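Long-range contacts in phosphoribosylaminoimidazole-succinocarboxamide synthase (Saccharomyces cerevisiae, PDB 2CNQ), which catalyses the ATP-dependent joining of L-aspartate to the imidazole ribotide CAIR, giving SAICAR, a step of de novo purine biosynthesis in yeast: residues 44-49 against 278-283; 49-54 against 283-288; 70-75 against 229-234; 111-116 against 220-225. All blocks are in the same frame, centred on the assembly; numbering follows the deposited sequence.

Interaction 1: 44-49 against 278-283; sequences VIMENS and VKMPQD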
# COMPACT_ATOMS: atom_id res chain seq x y z
N VAL A 44 -10.24 -2.81 -10.28
CA VAL A 44 -10.13 -3.60 -11.47
C VAL A 44 -8.71 -3.59 -11.92
O VAL A 44 -8.05 -2.57 -11.95
CB VAL A 44 -10.98 -2.90 -12.52
CG1 VAL A 44 -10.89 -3.63 -13.79
CG2 VAL A 44 -12.43 -2.78 -12.03
N ILE A 45 -8.22 -4.75 -12.29
CA ILE A 45 -6.87 -4.91 -12.73
C ILE A 45 -6.78 -4.49 -14.15
O ILE A 45 -7.60 -4.82 -14.97
CB ILE A 45 -6.46 -6.36 -12.57
CG1 ILE A 45 -6.57 -6.78 -11.11
CG2 ILE A 45 -5.06 -6.57 -13.04
CD1 ILE A 45 -6.44 -8.24 -10.90
N MET A 46 -5.75 -3.75 -14.49
CA MET A 46 -5.52 -3.39 -15.86
C MET A 46 -5.12 -4.62 -16.63
O MET A 46 -4.62 -5.58 -16.10
CB MET A 46 -4.39 -2.39 -15.96
CG MET A 46 -4.65 -1.08 -15.25
SD MET A 46 -6.04 -0.16 -15.84
CE MET A 46 -7.24 -0.55 -14.60
N GLU A 47 -5.29 -4.56 -17.93
CA GLU A 47 -4.90 -5.67 -18.76
C GLU A 47 -3.42 -5.87 -18.74
O GLU A 47 -2.95 -6.98 -18.70
CB GLU A 47 -5.30 -5.42 -20.19
CG GLU A 47 -4.97 -6.50 -21.11
CD GLU A 47 -5.64 -7.78 -20.69
OE1 GLU A 47 -6.74 -7.73 -20.11
OE2 GLU A 47 -5.06 -8.84 -20.96
N ASN A 48 -2.69 -4.78 -18.81
CA ASN A 48 -1.28 -4.83 -18.87
C ASN A 48 -0.66 -4.40 -17.58
O ASN A 48 -1.28 -3.87 -16.69
CB ASN A 48 -0.76 -4.05 -20.06
CG ASN A 48 -1.24 -2.64 -20.14
OD1 ASN A 48 -2.28 -2.26 -19.62
ND2 ASN A 48 -0.49 -1.84 -20.88
N SER A 49 0.60 -4.72 -17.47
CA SER A 49 1.34 -4.56 -16.26
C SER A 49 2.25 -3.36 -16.33
O SER A 49 2.44 -2.74 -17.37
CB SER A 49 2.11 -5.87 -16.05
OG SER A 49 1.25 -6.92 -15.49
N VAL A 278 -8.53 -3.14 -19.41
CA VAL A 278 -8.07 -1.90 -19.99
C VAL A 278 -6.60 -2.01 -20.26
O VAL A 278 -5.81 -2.32 -19.40
CB VAL A 278 -8.35 -0.73 -19.09
CG1 VAL A 278 -7.64 0.51 -19.55
CG2 VAL A 278 -9.84 -0.49 -19.05
N LYS A 279 -6.25 -1.69 -21.47
CA LYS A 279 -4.88 -1.63 -21.86
C LYS A 279 -4.41 -0.23 -21.68
O LYS A 279 -4.85 0.68 -22.38
CB LYS A 279 -4.72 -2.06 -23.30
CG LYS A 279 -3.25 -2.14 -23.71
CD LYS A 279 -2.81 -3.49 -24.30
CE LYS A 279 -1.28 -3.67 -24.27
NZ LYS A 279 -0.61 -2.67 -25.09
N MET A 280 -3.57 -0.01 -20.70
CA MET A 280 -2.98 1.28 -20.55
C MET A 280 -2.11 1.51 -21.74
O MET A 280 -1.27 0.69 -22.04
CB MET A 280 -2.11 1.30 -19.33
CG MET A 280 -2.84 1.14 -18.04
SD MET A 280 -1.73 0.98 -16.68
CE MET A 280 -1.10 -0.65 -17.00
N PRO A 281 -2.25 2.65 -22.39
CA PRO A 281 -1.31 2.97 -23.42
C PRO A 281 0.07 2.99 -22.86
O PRO A 281 0.28 3.24 -21.68
CB PRO A 281 -1.74 4.37 -23.84
CG PRO A 281 -3.20 4.40 -23.51
CD PRO A 281 -3.29 3.66 -22.23
N GLN A 282 1.03 2.78 -23.72
CA GLN A 282 2.38 2.74 -23.26
C GLN A 282 2.76 4.00 -22.53
O GLN A 282 3.49 3.95 -21.58
CB GLN A 282 3.31 2.54 -24.44
CG GLN A 282 4.73 2.29 -24.06
CD GLN A 282 4.91 0.94 -23.42
OE1 GLN A 282 4.61 -0.09 -24.04
NE2 GLN A 282 5.35 0.92 -22.18
N ASP A 283 2.28 5.13 -22.98
CA ASP A 283 2.58 6.37 -22.33
C ASP A 283 2.13 6.36 -20.89
O ASP A 283 2.80 6.89 -20.03
CB ASP A 283 1.82 7.46 -23.08
CG ASP A 283 2.03 8.78 -22.52
OD1 ASP A 283 3.19 9.19 -22.51
OD2 ASP A 283 1.05 9.42 -22.10
O HOH W 1 -8.82 -2.99 -16.64
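Asn48 spends both ends of its side-chain amide on the backbone of one residue, Met280. Its OD1 accepts from Met280 N at 2.8 Å, with the donor tilted 22° from the carbonyl plane. Its ND2 reaches Met280 O at 2.9 Å, in the plane of that carbonyl and on a lone pair. With CG set between the backbone N and the carbonyl carbon (chi1 54°), the Asn48 amide faces Met280 much as the edge of a neighbouring strand would. Met280 bends at chi3 and brings CE to 3.2 Å from Asn48 O. One residue earlier, Glu47 N bonds to Val278 O at 2.7 Å, approaching from above that carbonyl's plane. This grip fixes the run leading into helix 282-300, whose N-cap is Pro281, beside the loop that follows strand 44-45. The buried side is apolar: Met46 SD lies 4.0 Å from Val278 CB, the two side chains alongside each other, and Met46 CG meets Met280 SD at 3.8 Å where the two methionines cross at about a right angle. Leu267 and Leu263 of helix 261-269 back this layer. The solvent margin is looser. A water links Ile45 O to Val278 N, Glu47 touches Val278 O through CB while, in the conformer given, its carboxylate leads away, and the aliphatic part of exposed Lys279 merely rests along the Asn48 amide, CE 3.9 Å from ND2.

Interaction 2: 49-54 against 283-288; sequences SIPEKG and DIVDRT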
# COMPACT_ATOMS: atom_id res chain seq x y z
N SER A 49 0.60 -4.72 -17.47
CA SER A 49 1.34 -4.56 -16.26
C SER A 49 2.25 -3.36 -16.33
O SER A 49 2.44 -2.74 -17.37
CB SER A 49 2.11 -5.87 -16.05
OG SER A 49 1.25 -6.92 -15.49
N ILE A 50 2.80 -3.03 -15.19
CA ILE A 50 3.82 -2.01 -15.08
C ILE A 50 5.09 -2.76 -14.77
O ILE A 50 5.24 -3.27 -13.68
CB ILE A 50 3.51 -1.03 -13.97
CG1 ILE A 50 2.15 -0.34 -14.10
CG2 ILE A 50 4.61 -0.01 -13.87
CD1 ILE A 50 1.93 0.50 -15.29
N PRO A 51 6.01 -2.88 -15.70
CA PRO A 51 7.16 -3.72 -15.45
C PRO A 51 7.87 -3.33 -14.20
O PRO A 51 8.19 -2.17 -13.97
CB PRO A 51 8.04 -3.53 -16.68
CG PRO A 51 7.04 -3.22 -17.73
CD PRO A 51 5.98 -2.41 -17.08
N GLU A 52 8.15 -4.32 -13.39
CA GLU A 52 8.88 -4.18 -12.15
C GLU A 52 8.19 -3.39 -11.08
O GLU A 52 8.74 -3.18 -10.05
CB GLU A 52 10.30 -3.69 -12.36
CG GLU A 52 11.12 -4.66 -13.18
CD GLU A 52 10.88 -4.53 -14.66
OE1 GLU A 52 10.96 -3.39 -15.15
OE2 GLU A 52 10.65 -5.54 -15.35
N LYS A 53 6.94 -3.02 -11.29
CA LYS A 53 6.21 -2.37 -10.23
C LYS A 53 6.24 -3.18 -8.98
O LYS A 53 6.36 -2.64 -7.91
CB LYS A 53 4.80 -2.15 -10.70
CG LYS A 53 3.89 -1.58 -9.66
CD LYS A 53 2.55 -1.29 -10.25
CE LYS A 53 1.53 -0.97 -9.21
NZ LYS A 53 0.94 -2.19 -8.62
N GLY A 54 6.08 -4.49 -9.10
CA GLY A 54 6.07 -5.30 -7.92
C GLY A 54 7.36 -5.33 -7.21
O GLY A 54 7.41 -5.45 -5.99
N ASP A 283 2.28 5.13 -22.98
CA ASP A 283 2.58 6.37 -22.33
C ASP A 283 2.13 6.36 -20.89
O ASP A 283 2.80 6.89 -20.03
CB ASP A 283 1.82 7.46 -23.08
CG ASP A 283 2.03 8.78 -22.52
OD1 ASP A 283 3.19 9.19 -22.51
OD2 ASP A 283 1.05 9.42 -22.10
N ILE A 284 0.98 5.77 -20.65
CA ILE A 284 0.45 5.71 -19.32
C ILE A 284 1.20 4.71 -18.49
O ILE A 284 1.48 4.95 -17.35
CB ILE A 284 -1.03 5.40 -19.39
CG1 ILE A 284 -1.77 6.50 -20.15
CG2 ILE A 284 -1.62 5.21 -18.02
CD1 ILE A 284 -1.54 7.90 -19.63
N VAL A 285 1.55 3.58 -19.08
CA VAL A 285 2.40 2.64 -18.39
C VAL A 285 3.65 3.34 -17.97
O VAL A 285 4.08 3.26 -16.84
CB VAL A 285 2.75 1.47 -19.30
CG1 VAL A 285 3.80 0.61 -18.66
CG2 VAL A 285 1.54 0.67 -19.63
N ASP A 286 4.27 4.00 -18.92
CA ASP A 286 5.56 4.57 -18.66
C ASP A 286 5.48 5.67 -17.65
O ASP A 286 6.31 5.77 -16.77
CB ASP A 286 6.15 5.09 -19.94
CG ASP A 286 6.51 4.00 -20.91
OD1 ASP A 286 6.82 4.37 -22.05
OD2 ASP A 286 6.53 2.82 -20.55
N ARG A 287 4.46 6.49 -17.74
CA ARG A 287 4.32 7.61 -16.83
C ARG A 287 4.01 7.13 -15.44
O ARG A 287 4.49 7.67 -14.47
CB ARG A 287 3.25 8.54 -17.35
CG ARG A 287 3.75 9.33 -18.55
CD ARG A 287 2.63 9.96 -19.33
NE ARG A 287 2.02 11.03 -18.59
CZ ARG A 287 0.90 11.64 -18.96
NH1 ARG A 287 0.27 11.27 -20.07
NH2 ARG A 287 0.40 12.60 -18.22
N THR A 288 3.20 6.10 -15.36
CA THR A 288 2.91 5.53 -14.07
C THR A 288 4.16 4.97 -13.46
O THR A 288 4.48 5.21 -12.32
CB THR A 288 1.88 4.43 -14.21
OG1 THR A 288 0.68 5.00 -14.72
CG2 THR A 288 1.55 3.82 -12.90
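Thr288 meets Ile50 with its carbon atoms and turns its hydroxyl back to its own helix. CB lies 4.1 Å from Ile50 CD1. From there the side chain branches: with OG1 beside the backbone N (chi1 -62°), CG2 stands anti to that N and also touches Ile50 CD1 at 4.1 Å, whereas OG1 gives a 2.7 Å hydrogen bond to Ile284 O. That carbonyl is thus held twice, by Thr288 OG1 and by the helical Thr288 N, from opposite faces of its plane, which fixes the rotation of the threonine. The same Ile50 CD1 reaches along the helix to Val285, 3.8 Å from its CA. Ile50 opens a type II beta turn closed by Lys53 N on Ile50 O; Glu52, inside the turn, is the N-cap of helix 53-67, so the contact lays the turn leading into that helix against the first turns of helix 282-300. A serine in place of Thr288 would probably open a gap beside Ile50 CD1 by removing CG2. Val285 CG1 fills the other flank, 4.0 Å from Pro51 CD and 3.8 Å from Ser49 O. Beyond the apolar patch, Pro51 O and Glu52 OE1 are both held by Arg289, a further tie between turn and helix.

Interaction 3: 70-75 against 229-234; sequences NDVRNH and IILVDE. With ADP (adenosine-5'-diphosphate), chain B.
Backbone bonds come first: Leu231 N gives a nearly straight bond (172°) to Arg73 O at 2.8 Å, in the plane of that carbonyl, and His75 N makes a weak one to Leu231 O at 3.0 Å. A water between Arg73 N and Ile229 O extends the join at one end. Side chains pack on both sides of this backbone seam. Val72 CG1 meets Leu231 CD2 at 3.8 Å, the side chains crossing at about a right angle. Ile230 CD1 sits 3.6 Å from Arg73 CZ, over the centre of one guanidinium face, in the conformer modelled here; Arg73 NH1 has its salt bridge with Asp223. The short strand 73-74 is the parallel edge of the mixed sheet, next to strand 228-245, and both segments run on from this pairing into the adenine pocket. There the contact turns aromatic: Val232 CA stands 3.7 Å from the centroid of the His75 ring, a CH-pi contact just 8° off the ring normal. With CG between the backbone N and the carbonyl carbon (chi1 65°), the ring is carried over Val232. Polar recognition of ADP completes the set, with N6 donating to His75 ND1 at 2.9 Å and Asp233 N making a weak bond to N7. Asp233 OD2 accepts from Glu234 N and is also paired with Lys217.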
# COMPACT_ATOMS: atom_id res chain seq x y z
N ASN A 70 11.57 -0.30 14.64
CA ASN A 70 11.48 -0.09 16.06
C ASN A 70 10.15 0.42 16.51
O ASN A 70 9.90 0.54 17.69
CB ASN A 70 12.55 0.87 16.53
CG ASN A 70 13.92 0.32 16.33
OD1 ASN A 70 14.13 -0.88 16.49
ND2 ASN A 70 14.87 1.17 15.95
N ASP A 71 9.27 0.73 15.58
CA ASP A 71 7.99 1.30 15.87
C ASP A 71 6.90 0.29 15.85
O ASP A 71 5.88 0.50 16.49
CB ASP A 71 7.68 2.37 14.86
CG ASP A 71 8.72 3.41 14.84
OD1 ASP A 71 8.87 4.07 15.87
OD2 ASP A 71 9.42 3.52 13.84
N VAL A 72 7.06 -0.77 15.09
CA VAL A 72 6.02 -1.75 14.94
C VAL A 72 6.63 -3.03 14.45
O VAL A 72 7.52 -3.02 13.62
CB VAL A 72 4.93 -1.23 14.00
CG1 VAL A 72 5.46 -1.05 12.61
CG2 VAL A 72 3.73 -2.10 14.04
N ARG A 73 6.17 -4.12 15.00
CA ARG A 73 6.48 -5.41 14.48
C ARG A 73 5.91 -5.54 13.11
O ARG A 73 4.88 -4.99 12.83
CB ARG A 73 5.85 -6.51 15.32
CG ARG A 73 6.59 -6.80 16.60
CD ARG A 73 6.01 -8.01 17.29
NE ARG A 73 6.05 -9.17 16.41
CZ ARG A 73 5.35 -10.28 16.61
NH1 ARG A 73 4.58 -10.41 17.68
NH2 ARG A 73 5.43 -11.28 15.74
N ASN A 74 6.56 -6.32 12.27
CA ASN A 74 6.05 -6.53 10.94
C ASN A 74 6.04 -7.98 10.58
O ASN A 74 6.53 -8.82 11.29
CB ASN A 74 6.82 -5.69 9.95
CG ASN A 74 8.23 -6.12 9.83
OD1 ASN A 74 8.50 -7.28 9.54
ND2 ASN A 74 9.15 -5.22 10.07
N HIS A 75 5.45 -8.27 9.45
CA HIS A 75 5.26 -9.63 9.03
C HIS A 75 6.44 -10.26 8.37
O HIS A 75 6.37 -11.42 8.01
CB HIS A 75 4.06 -9.78 8.12
CG HIS A 75 4.14 -9.11 6.82
ND1 HIS A 75 3.23 -9.45 5.86
CD2 HIS A 75 4.95 -8.18 6.30
CE1 HIS A 75 3.48 -8.74 4.80
NE2 HIS A 75 4.51 -7.96 5.04
N ILE A 229 0.15 -5.58 17.54
CA ILE A 229 -0.25 -5.23 16.22
C ILE A 229 0.97 -5.41 15.34
O ILE A 229 2.08 -5.09 15.71
CB ILE A 229 -0.79 -3.83 16.18
CG1 ILE A 229 -2.07 -3.76 16.99
CG2 ILE A 229 -1.05 -3.40 14.77
CD1 ILE A 229 -2.55 -2.36 17.21
N ILE A 230 0.72 -5.94 14.15
CA ILE A 230 1.75 -6.26 13.22
C ILE A 230 1.48 -5.47 11.98
O ILE A 230 0.39 -5.47 11.46
CB ILE A 230 1.70 -7.74 12.84
CG1 ILE A 230 1.58 -8.63 14.06
CG2 ILE A 230 2.88 -8.10 12.01
CD1 ILE A 230 2.68 -8.57 14.96
N LEU A 231 2.50 -4.83 11.45
CA LEU A 231 2.39 -4.19 10.17
C LEU A 231 2.59 -5.24 9.12
O LEU A 231 3.59 -5.93 9.10
CB LEU A 231 3.46 -3.12 10.10
CG LEU A 231 3.34 -2.20 8.90
CD1 LEU A 231 2.08 -1.42 8.91
CD2 LEU A 231 4.53 -1.27 8.93
N VAL A 232 1.60 -5.39 8.27
CA VAL A 232 1.61 -6.44 7.27
C VAL A 232 1.48 -5.82 5.90
O VAL A 232 1.62 -4.63 5.71
CB VAL A 232 0.53 -7.49 7.54
CG1 VAL A 232 0.69 -8.04 8.93
CG2 VAL A 232 -0.84 -6.94 7.34
N ASP A 233 1.29 -6.66 4.92
CA ASP A 233 1.01 -6.21 3.58
C ASP A 233 2.15 -5.37 3.05
O ASP A 233 3.29 -5.75 3.20
CB ASP A 233 -0.35 -5.55 3.51
CG ASP A 233 -0.88 -5.48 2.13
OD1 ASP A 233 -1.23 -6.54 1.58
OD2 ASP A 233 -0.96 -4.35 1.61
N GLU A 234 1.80 -4.33 2.34
CA GLU A 234 2.74 -3.38 1.84
C GLU A 234 2.62 -2.11 2.63
O GLU A 234 1.61 -1.83 3.24
CB GLU A 234 2.52 -3.12 0.37
CG GLU A 234 1.28 -2.30 0.10
CD GLU A 234 1.04 -2.08 -1.35
OE1 GLU A 234 -0.15 -1.96 -1.69
OE2 GLU A 234 1.99 -2.00 -2.12
PB ADP B . -5.64 -6.92 -2.57
O1B ADP B . -5.11 -5.61 -2.24
O2B ADP B . -6.70 -7.35 -1.64
O3B ADP B . -6.12 -7.15 -3.92
PA ADP B . -2.94 -7.83 -2.69
O1A ADP B . -2.39 -6.60 -2.14
O2A ADP B . -2.75 -8.13 -4.10
O3A ADP B . -4.47 -7.96 -2.34
O5' ADP B . -2.39 -9.08 -1.91
C5' ADP B . -2.06 -9.11 -0.54
C4' ADP B . -3.10 -9.90 0.20
O4' ADP B . -2.41 -10.51 1.29
C3' ADP B . -4.18 -9.07 0.81
O3' ADP B . -5.34 -9.85 1.00
C2' ADP B . -3.61 -8.76 2.17
O2' ADP B . -4.57 -8.38 3.11
C1' ADP B . -2.99 -10.06 2.50
N9 ADP B . -1.94 -10.04 3.48
C8 ADP B . -1.00 -9.10 3.62
N7 ADP B . -0.11 -9.41 4.53
C5 ADP B . -0.50 -10.60 5.00
C6 ADP B . 0.01 -11.50 5.96
N6 ADP B . 1.12 -11.24 6.62
N1 ADP B . -0.68 -12.60 6.25
C2 ADP B . -1.78 -12.88 5.56
N3 ADP B . -2.31 -12.16 4.58
C4 ADP B . -1.67 -11.02 4.32
O HOH W 2 4.07 -3.87 17.00

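Interaction 4: 111-116 against 220-225; sequences KHKLIP and FGIDEK. With ADP (adenosine-5'-diphosphate), chain B; SO4 (sulfate ion), chain K.
The antiparallel pairing of strand 113-122 with strand 211-223, beside the adenine pocket, brings Leu114 CA within 3.9 Å of Gly221 CA, a non-hydrogen-bonded pair made close by the missing side chain of the glycine. Bonds flank it: Ile222 N meets Lys113 O at 2.8 Å, nearly along the C=O axis, and Ile115 N reaches Phe220 O. On the face turned to helix 185-209, Ile115 CG1 packs 4.0 Å from Ile222 CB and its CD1 3.9 Å from Phe220 CB. At the solvent margin Lys113 NZ and Glu224 OE2 form a salt bridge whose modelled length, 2.5 Å, is doubtfully short. A water joins His112 ND1, Lys113 N and Ile222 O. Toward the nucleotide, Leu114 holds CG anti to its carbonyl carbon (chi1 -57°), and its branches reach ADP: CD1 is 3.5 Å from the ribose O2', CD2 touches the purine at C4 and C5. Shortening Leu114 to an alanine would probably leave the ribose and this part of the adenine without this apolar contact. His112 N donates to ADP N1 at 3.2 Å, with an angle of 169°. A backbone N-H at N1 calls for an unprotonated ring nitrogen, consistent with a pocket that accepts adenine and would disfavour guanine.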
# COMPACT_ATOMS: atom_id res chain seq x y z
N LYS A 111 2.32 -15.53 8.13
CA LYS A 111 0.90 -15.45 8.02
C LYS A 111 0.41 -14.85 9.29
O LYS A 111 0.71 -15.34 10.35
CB LYS A 111 0.41 -16.86 7.69
CG LYS A 111 -1.04 -16.95 7.36
CD LYS A 111 -1.52 -18.41 7.17
CE LYS A 111 -0.56 -19.41 6.41
NZ LYS A 111 -0.95 -20.95 6.35
N HIS A 112 -0.38 -13.82 9.22
CA HIS A 112 -0.93 -13.24 10.41
C HIS A 112 -2.39 -13.15 10.29
O HIS A 112 -2.94 -13.00 9.21
CB HIS A 112 -0.38 -11.85 10.65
CG HIS A 112 0.92 -11.88 11.35
ND1 HIS A 112 1.02 -12.25 12.66
CD2 HIS A 112 2.18 -11.64 10.93
CE1 HIS A 112 2.28 -12.23 13.03
NE2 HIS A 112 3.00 -11.87 11.99
N LYS A 113 -3.02 -13.17 11.44
CA LYS A 113 -4.39 -12.79 11.53
C LYS A 113 -4.48 -11.34 11.26
O LYS A 113 -3.82 -10.53 11.90
CB LYS A 113 -4.90 -13.09 12.91
CG LYS A 113 -6.36 -12.82 13.02
CD LYS A 113 -6.92 -13.18 14.35
CE LYS A 113 -6.89 -14.67 14.60
NZ LYS A 113 -7.76 -15.03 15.73
N LEU A 114 -5.27 -11.00 10.29
CA LEU A 114 -5.37 -9.64 9.87
C LEU A 114 -6.45 -8.95 10.61
O LEU A 114 -7.44 -9.54 10.95
CB LEU A 114 -5.65 -9.53 8.38
CG LEU A 114 -4.62 -10.23 7.53
CD1 LEU A 114 -5.02 -10.10 6.09
CD2 LEU A 114 -3.24 -9.72 7.90
N ILE A 115 -6.26 -7.69 10.89
CA ILE A 115 -7.32 -6.85 11.40
C ILE A 115 -8.08 -6.42 10.19
O ILE A 115 -7.50 -5.93 9.23
CB ILE A 115 -6.73 -5.66 12.13
CG1 ILE A 115 -5.92 -6.16 13.32
CG2 ILE A 115 -7.82 -4.73 12.57
CD1 ILE A 115 -5.26 -5.06 14.09
N PRO A 116 -9.38 -6.62 10.17
CA PRO A 116 -10.14 -6.51 8.95
C PRO A 116 -10.52 -5.09 8.60
O PRO A 116 -11.68 -4.73 8.49
CB PRO A 116 -11.36 -7.35 9.24
CG PRO A 116 -11.56 -7.12 10.69
CD PRO A 116 -10.20 -7.22 11.23
N PHE A 220 -2.81 -4.00 9.08
CA PHE A 220 -2.30 -4.52 10.32
C PHE A 220 -2.83 -5.89 10.56
O PHE A 220 -3.97 -6.20 10.26
CB PHE A 220 -2.79 -3.67 11.47
CG PHE A 220 -2.24 -2.26 11.57
CD1 PHE A 220 -1.13 -1.83 10.88
CD2 PHE A 220 -2.84 -1.36 12.42
CE1 PHE A 220 -0.67 -0.54 11.07
CE2 PHE A 220 -2.34 -0.09 12.60
CZ PHE A 220 -1.26 0.30 11.95
N GLY A 221 -2.00 -6.69 11.16
CA GLY A 221 -2.38 -7.93 11.75
C GLY A 221 -2.33 -7.81 13.23
O GLY A 221 -1.93 -6.80 13.80
N ILE A 222 -2.73 -8.88 13.87
CA ILE A 222 -2.73 -8.93 15.29
C ILE A 222 -2.19 -10.27 15.67
O ILE A 222 -2.66 -11.29 15.23
CB ILE A 222 -4.13 -8.66 15.86
CG1 ILE A 222 -4.12 -8.69 17.38
CG2 ILE A 222 -5.18 -9.61 15.30
CD1 ILE A 222 -3.46 -7.54 18.01
N ASP A 223 -1.19 -10.25 16.51
CA ASP A 223 -0.65 -11.46 17.08
C ASP A 223 -1.26 -11.56 18.43
O ASP A 223 -0.86 -10.87 19.38
CB ASP A 223 0.85 -11.38 17.21
CG ASP A 223 1.42 -12.60 17.84
OD1 ASP A 223 0.66 -13.36 18.49
OD2 ASP A 223 2.62 -12.82 17.68
N GLU A 224 -2.26 -12.41 18.51
CA GLU A 224 -3.04 -12.50 19.73
C GLU A 224 -2.27 -13.22 20.85
O GLU A 224 -2.68 -13.16 22.01
CB GLU A 224 -4.42 -13.11 19.44
CG GLU A 224 -5.05 -12.50 18.19
CD GLU A 224 -6.56 -12.49 18.19
OE1 GLU A 224 -7.15 -11.62 18.87
OE2 GLU A 224 -7.16 -13.33 17.49
N LYS A 225 -1.14 -13.84 20.53
CA LYS A 225 -0.31 -14.49 21.54
C LYS A 225 0.52 -13.47 22.30
O LYS A 225 0.68 -13.59 23.51
CB LYS A 225 0.59 -15.54 20.90
CG LYS A 225 -0.16 -16.62 20.12
CD LYS A 225 0.65 -17.79 19.68
CE LYS A 225 -0.17 -18.89 19.03
NZ LYS A 225 2.63 -19.23 19.62
PB ADP B . -5.64 -6.92 -2.57
O1B ADP B . -5.11 -5.61 -2.24
O2B ADP B . -6.70 -7.35 -1.64
O3B ADP B . -6.12 -7.15 -3.92
PA ADP B . -2.94 -7.83 -2.69
O1A ADP B . -2.39 -6.60 -2.14
O2A ADP B . -2.75 -8.13 -4.10
O3A ADP B . -4.47 -7.96 -2.34
O5' ADP B . -2.39 -9.08 -1.91
C5' ADP B . -2.06 -9.11 -0.54
C4' ADP B . -3.10 -9.90 0.20
O4' ADP B . -2.41 -10.51 1.29
C3' ADP B . -4.18 -9.07 0.81
O3' ADP B . -5.34 -9.85 1.00
C2' ADP B . -3.61 -8.76 2.17
O2' ADP B . -4.57 -8.38 3.11
C1' ADP B . -2.99 -10.06 2.50
N9 ADP B . -1.94 -10.04 3.48
C8 ADP B . -1.00 -9.10 3.62
N7 ADP B . -0.11 -9.41 4.53
C5 ADP B . -0.50 -10.60 5.00
C6 ADP B . 0.01 -11.50 5.96
N6 ADP B . 1.12 -11.24 6.62
N1 ADP B . -0.68 -12.60 6.25
C2 ADP B . -1.78 -12.88 5.56
N3 ADP B . -2.31 -12.16 4.58
C4 ADP B . -1.67 -11.02 4.32
S SO4 K . 5.00 -17.25 17.00
O1 SO4 K . 3.55 -17.28 16.85
O2 SO4 K . 5.40 -15.90 17.39
O3 SO4 K . 5.42 -18.24 17.99
O4 SO4 K . 5.62 -17.54 15.70
O HOH W 3 -1.32 -13.13 13.76
O HOH W 4 -5.50 -4.39 8.20

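Overall arrangement
From the N terminus, interaction 1 closes the first long loop, pairing the run after strand 44-45 with the approach to helix 282-300, and interaction 2 closes the next, where the turn leading into helix 53-67 meets that helix itself. These two cross along the chain, share Ser49 and Asp283, and touch. Both enclose interaction 3, which sets strand 73-74 on strand 228-245; interaction 4, joining 113-122 to 211-223, nests within interaction 3. Interactions 3 and 4 meet through neighbouring strands 211-223 and 228-245, and both contact ADP. The two pairs lie on opposite sides of the chain's centre, interactions 1 and 4 with centres about 33 Å apart.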